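Local coordinates for protein methylglyoxal reductase (NADPH-dependent) (Candida albicans SC5314, PDB 6KWS) that probably reduces methylglyoxal with NADPH, as an oxidoreductase of the NAD(P)-dependent epimerase/dehydratase family, dihydroflavonol-4-reductase subfamily, at residues Q259-S265 with K311-L316; I143-D147 with D308-S312. The protein carries 1 engineered substitution. All coordinates share one frame; numbering follows the deposited sequence.

Contact 1 (Q259-S265 with K311-L316); sequences QRILLNS and KSRELL
Helix 311-316 crosses strand 260-263 almost at a right angle (98°), its axis 7.5 Å from that of the strand, and Ile261 and Ser312 bring their CA atoms to 5.2 Å. At this crossing the backbone N-H of Leu262 is bonded to the side-chain hydroxyl of Ser312, with N and OG 2.8 Å apart and the bond bent at 145°. The first torsion of Ser312 (chi1 -67°) sets OG beside its own backbone N and aims it at the strand; the same oxygen, accepting from Leu262 N, donates to Glu145 OE1, so one hydroxyl joins strand, helix and loop.

Leu315 and Leu316 of the helix pack against the strand. Leu315 brings CD2 against the stem of Gln259, 3.7 Å from its CG, and also meets Ile261 CG1, the two side chains crossing roughly perpendicular. The CD1 methyl of Leu316 touches both Ile261 CG2 (3.8 Å) and Leu263 CD1 (3.9 Å), the two residues on alternate positions of the strand. At the Gln259 end of the strand, Gln259 OE1 lies 3.0 Å from Lys311 NZ. At the far end Asn264 O sits over one face of the Arg313 guanidinium, whose NE makes a salt bridge with Asp309.

Ile261 and Leu263 pair through their backbones with Thr191, Asn193 and Ser195, while Leu316 and Leu263 also pack on helix 240-252. The contact thus lays a helix from the C-terminal part of the chain across a strand of the large mixed sheet in this Rossmann-type reductase.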
loop_
_atom_site.group_PDB
_atom_site.type_symbol
_atom_site.label_atom_id
_atom_site.label_comp_id
_atom_site.label_asym_id
_atom_site.label_seq_id
_atom_site.Cartn_x
_atom_site.Cartn_y
_atom_site.Cartn_z
ATOM N N GLN A 259 15.071 -3.026 7.106
ATOM C CA GLN A 259 15.093 -2.040 6.040
ATOM C C GLN A 259 13.728 -1.379 5.902
ATOM O O GLN A 259 12.689 -1.999 6.162
ATOM C CB GLN A 259 15.495 -2.664 4.697
ATOM C CG GLN A 259 16.909 -3.225 4.660
ATOM C CD GLN A 259 17.951 -2.250 5.181
ATOM O OE1 GLN A 259 17.973 -1.081 4.814
ATOM N NE2 GLN A 259 18.797 -2.728 6.077
ATOM N N ARG A 260 13.751 -0.100 5.512
ATOM C CA ARG A 260 12.588 0.601 4.977
ATOM C C ARG A 260 12.727 0.633 3.464
ATOM O O ARG A 260 13.680 1.218 2.945
ATOM C CB ARG A 260 12.497 2.030 5.483
ATOM C CG ARG A 260 12.370 2.200 6.956
ATOM C CD ARG A 260 12.503 3.681 7.209
ATOM N NE ARG A 260 11.219 4.371 7.222
ATOM C CZ ARG A 260 11.065 5.651 6.893
ATOM N NH1 ARG A 260 12.120 6.368 6.502
ATOM N NH2 ARG A 260 9.858 6.212 6.950
ATOM N N ILE A 261 11.791 0.019 2.755
ATOM C CA ILE A 261 11.912 -0.117 1.316
ATOM C C ILE A 261 10.946 0.863 0.665
ATOM O O ILE A 261 9.724 0.766 0.838
ATOM C CB ILE A 261 11.679 -1.565 0.863
ATOM C CG1 ILE A 261 12.812 -2.449 1.374
ATOM C CG2 ILE A 261 11.769 -1.666 -0.607
ATOM C CD1 ILE A 261 12.353 -3.673 2.090
ATOM N N LEU A 262 11.498 1.819 -0.068
ATOM C CA LEU A 262 10.686 2.790 -0.787
ATOM C C LEU A 262 10.183 2.163 -2.092
ATOM O O LEU A 262 10.970 1.609 -2.875
ATOM C CB LEU A 262 11.515 4.046 -1.040
ATOM C CG LEU A 262 10.867 5.424 -1.073
ATOM C CD1 LEU A 262 11.952 6.528 -1.148
ATOM C CD2 LEU A 262 9.930 5.504 -2.259
ATOM N N LEU A 263 8.875 2.227 -2.325
ATOM C CA LEU A 263 8.298 1.693 -3.551
ATOM C C LEU A 263 7.742 2.846 -4.358
ATOM O O LEU A 263 6.677 3.395 -4.042
ATOM C CB LEU A 263 7.244 0.628 -3.281
ATOM C CG LEU A 263 8.078 -0.607 -3.612
ATOM C CD1 LEU A 263 8.836 -1.086 -2.376
ATOM C CD2 LEU A 263 7.334 -1.708 -4.321
ATOM N N ASN A 264 8.493 3.214 -5.394
ATOM C CA ASN A 264 8.089 4.275 -6.297
ATOM C C ASN A 264 8.675 4.003 -7.672
ATOM O O ASN A 264 9.882 3.796 -7.820
ATOM C CB ASN A 264 8.533 5.644 -5.788
ATOM C CG ASN A 264 8.026 6.773 -6.675
ATOM O OD1 ASN A 264 6.893 7.206 -6.544
ATOM N ND2 ASN A 264 8.860 7.235 -7.588
ATOM N N SER A 265 7.806 4.007 -8.670
ATOM C CA SER A 265 8.184 3.837 -10.054
ATOM C C SER A 265 8.438 5.150 -10.795
ATOM O O SER A 265 9.128 5.146 -11.818
ATOM C CB SER A 265 7.078 3.069 -10.770
ATOM O OG SER A 265 7.508 2.643 -12.048
ATOM N N LYS A 311 18.730 2.165 -3.470
ATOM C CA LYS A 311 18.974 1.047 -2.571
ATOM C C LYS A 311 17.766 0.117 -2.500
ATOM O O LYS A 311 17.916 -1.114 -2.485
ATOM C CB LYS A 311 19.359 1.589 -1.196
ATOM C CG LYS A 311 19.315 0.572 -0.078
ATOM C CD LYS A 311 18.037 0.716 0.754
ATOM C CE LYS A 311 18.228 0.045 2.092
ATOM N NZ LYS A 311 18.779 -1.352 1.931
ATOM N N SER A 312 16.556 0.682 -2.484
ATOM C CA SER A 312 15.360 -0.154 -2.537
ATOM C C SER A 312 15.300 -0.960 -3.834
ATOM O O SER A 312 14.990 -2.154 -3.818
ATOM C CB SER A 312 14.110 0.711 -2.378
ATOM O OG SER A 312 14.035 1.270 -1.082
ATOM N N ARG A 313 15.616 -0.331 -4.967
ATOM C CA ARG A 313 15.621 -1.064 -6.233
ATOM C C ARG A 313 16.692 -2.149 -6.272
ATOM O O ARG A 313 16.486 -3.203 -6.892
ATOM C CB ARG A 313 15.825 -0.100 -7.379
ATOM C CG ARG A 313 14.805 0.978 -7.378
ATOM C CD ARG A 313 13.909 0.962 -8.529
ATOM N NE ARG A 313 13.502 2.321 -8.867
ATOM C CZ ARG A 313 12.737 2.671 -9.892
ATOM N NH1 ARG A 313 12.294 1.742 -10.704
ATOM N NH2 ARG A 313 12.430 3.945 -10.078
ATOM N N GLU A 314 17.854 -1.897 -5.665
ATOM C CA GLU A 314 18.850 -2.951 -5.551
ATOM C C GLU A 314 18.346 -4.070 -4.658
ATOM O O GLU A 314 18.586 -5.252 -4.929
ATOM C CB GLU A 314 20.164 -2.396 -4.998
ATOM C CG GLU A 314 20.834 -1.314 -5.845
ATOM C CD GLU A 314 22.199 -0.895 -5.283
ATOM O OE1 GLU A 314 22.577 -1.354 -4.171
ATOM O OE2 GLU A 314 22.888 -0.094 -5.958
ATOM N N LEU A 315 17.652 -3.716 -3.584
ATOM C CA LEU A 315 17.195 -4.733 -2.655
ATOM C C LEU A 315 16.197 -5.672 -3.318
ATOM O O LEU A 315 16.173 -6.872 -3.009
ATOM C CB LEU A 315 16.595 -4.041 -1.439
ATOM C CG LEU A 315 16.649 -4.733 -0.092
ATOM C CD1 LEU A 315 17.954 -5.489 0.109
ATOM C CD2 LEU A 315 16.472 -3.656 0.963
ATOM N N LEU A 316 15.400 -5.158 -4.262
ATOM C CA LEU A 316 14.306 -5.922 -4.857
ATOM C C LEU A 316 14.730 -6.606 -6.148
ATOM O O LEU A 316 14.328 -7.739 -6.417
ATOM C CB LEU A 316 13.096 -5.011 -5.115
ATOM C CG LEU A 316 12.710 -4.284 -3.834
ATOM C CD1 LEU A 316 11.603 -3.269 -4.061
ATOM C CD2 LEU A 316 12.345 -5.282 -2.715
#

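Contact 2 (I143-D147 with D308-S312); sequences ITEKD and DDTKS
A glutamate reaches from a type I beta turn to the first turn of a helix: Glu145, in the turn Thr144 to Asp147, sends its carboxylate to Ser312 near the start of helix 310-316. One oxygen, OE1, takes both bonds. The hydroxyl of Ser312 donates to it over 2.6 Å, OG to OE1, on the anti lone pair, while the backbone N of Ser312 approaches the same oxygen from above the carboxylate plane at 3.0 Å. Two donors from one residue grip OE1, and the negative charge would probably be favoured by its place at the N-terminal end of the helix. A bend at chi2 (86°) folds the glutamate chain so that the carboxylate lies against the helix, with CD of Lys311 passing 3.8 Å from OE1.

Next to this, Asp308 N donates to Ile143 O (2.7 Å), and the side chains of Thr144 and Asp308 run side by side, CG2 to CB 3.9 Å. The turn is braced from within: Asp147 OD1 accepts from Thr144 N, and Thr144 OG1 accepts from Lys146 N in an ST turn.

The backbone bond from Asp308 to Ile143 falls where the small parallel sheet of strands 142-143 and 306-307 ends. From there strand 142-143 runs on into the turn and strand 306-307 leads into helix 310-316, while Ile143 packs on helix 133-136 and Glu145 touches Leu262 of strand 260-269.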
loop_
_atom_site.group_PDB
_atom_site.type_symbol
_atom_site.label_atom_id
_atom_site.label_comp_id
_atom_site.label_asym_id
_atom_site.label_seq_id
_atom_site.Cartn_x
_atom_site.Cartn_y
_atom_site.Cartn_z
ATOM N N ILE A 143 15.131 12.635 -1.988
ATOM C CA ILE A 143 14.446 11.916 -0.915
ATOM C C ILE A 143 14.744 10.426 -1.015
ATOM O O ILE A 143 14.533 9.817 -2.072
ATOM C CB ILE A 143 12.935 12.149 -0.941
ATOM C CG1 ILE A 143 12.630 13.635 -0.786
ATOM C CG2 ILE A 143 12.290 11.338 0.162
ATOM C CD1 ILE A 143 11.137 13.948 -0.697
ATOM N N THR A 144 15.196 9.840 0.104
ATOM C CA THR A 144 15.664 8.454 0.207
ATOM C C THR A 144 14.979 7.754 1.378
ATOM O O THR A 144 14.209 8.354 2.133
ATOM C CB THR A 144 17.186 8.379 0.408
ATOM O OG1 THR A 144 17.503 8.828 1.736
ATOM C CG2 THR A 144 17.926 9.235 -0.642
ATOM N N GLU A 145 15.308 6.474 1.551
ATOM C CA GLU A 145 14.731 5.677 2.626
ATOM C C GLU A 145 15.075 6.216 4.019
ATOM O O GLU A 145 14.398 5.864 4.996
ATOM C CB GLU A 145 15.199 4.229 2.487
ATOM C CG GLU A 145 14.860 3.568 1.152
ATOM C CD GLU A 145 15.892 3.809 0.036
ATOM O OE1 GLU A 145 15.754 3.179 -1.050
ATOM O OE2 GLU A 145 16.831 4.619 0.238
ATOM N N LYS A 146 16.104 7.063 4.142
ATOM C CA LYS A 146 16.452 7.596 5.453
ATOM C C LYS A 146 15.617 8.793 5.850
ATOM O O LYS A 146 15.540 9.095 7.041
ATOM C CB LYS A 146 17.923 7.993 5.497
ATOM C CG LYS A 146 18.790 7.044 4.735
ATOM C CD LYS A 146 19.950 6.555 5.539
ATOM C CE LYS A 146 20.860 5.743 4.645
ATOM N NZ LYS A 146 22.056 5.220 5.345
ATOM N N ASP A 147 15.006 9.483 4.890
ATOM C CA ASP A 147 14.184 10.646 5.194
ATOM C C ASP A 147 12.908 10.247 5.931
ATOM O O ASP A 147 12.291 9.222 5.633
ATOM C CB ASP A 147 13.837 11.392 3.906
ATOM C CG ASP A 147 15.021 12.167 3.341
ATOM O OD1 ASP A 147 15.837 11.586 2.575
ATOM O OD2 ASP A 147 15.142 13.360 3.695
ATOM N N ASP A 308 14.940 9.133 -4.626
ATOM C CA ASP A 308 16.116 8.312 -4.904
ATOM C C ASP A 308 15.949 6.969 -4.204
ATOM O O ASP A 308 16.372 6.795 -3.059
ATOM C CB ASP A 308 17.399 9.004 -4.469
ATOM C CG ASP A 308 18.627 8.179 -4.773
ATOM O OD1 ASP A 308 18.502 7.192 -5.532
ATOM O OD2 ASP A 308 19.716 8.521 -4.259
ATOM N N ASP A 309 15.353 6.009 -4.917
ATOM C CA ASP A 309 15.094 4.674 -4.388
ATOM C C ASP A 309 16.115 3.647 -4.875
ATOM O O ASP A 309 15.800 2.453 -4.949
ATOM C CB ASP A 309 13.663 4.230 -4.720
ATOM C CG ASP A 309 13.382 4.133 -6.233
ATOM O OD1 ASP A 309 13.910 4.950 -7.018
ATOM O OD2 ASP A 309 12.600 3.236 -6.633
ATOM N N THR A 310 17.350 4.086 -5.161
ATOM C CA THR A 310 18.382 3.179 -5.666
ATOM C C THR A 310 18.538 1.951 -4.773
ATOM O O THR A 310 18.456 0.813 -5.245
ATOM C CB THR A 310 19.714 3.923 -5.801
ATOM O OG1 THR A 310 19.474 5.215 -6.362
ATOM C CG2 THR A 310 20.644 3.185 -6.728
ATOM N N LYS A 311 18.730 2.165 -3.470
ATOM C CA LYS A 311 18.974 1.047 -2.571
ATOM C C LYS A 311 17.766 0.117 -2.500
ATOM O O LYS A 311 17.916 -1.114 -2.485
ATOM C CB LYS A 311 19.359 1.589 -1.196
ATOM C CG LYS A 311 19.315 0.572 -0.078
ATOM C CD LYS A 311 18.037 0.716 0.754
ATOM C CE LYS A 311 18.228 0.045 2.092
ATOM N NZ LYS A 311 18.779 -1.352 1.931
ATOM N N SER A 312 16.556 0.682 -2.484
ATOM C CA SER A 312 15.360 -0.154 -2.537
ATOM C C SER A 312 15.300 -0.960 -3.834
ATOM O O SER A 312 14.990 -2.154 -3.818
ATOM C CB SER A 312 14.110 0.711 -2.378
ATOM O OG SER A 312 14.035 1.270 -1.082
#

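The two contacts lie side by side, their centres 7 Å apart, and use the same helix, 310-316, with Lys311 and Ser312 in both. In chain order the turn 143-147 comes first, then strand segment 259-265, and both contacts end on 308-316, so one short helix meets two regions far from it and from each other in sequence. Arg260 bridges the two directly: its NH1 probably bonds to the backbone oxygens of Glu145 and Asp147, while its NE pairs with Glu172. Together they join the large mixed sheet to the small sheet of 142-143 and 306-307. In contact 1, Leu263 lies about 7 Å, side chain to side chain, from Val197, which binds NADPH in a structure of this protein; the cofactor is absent here.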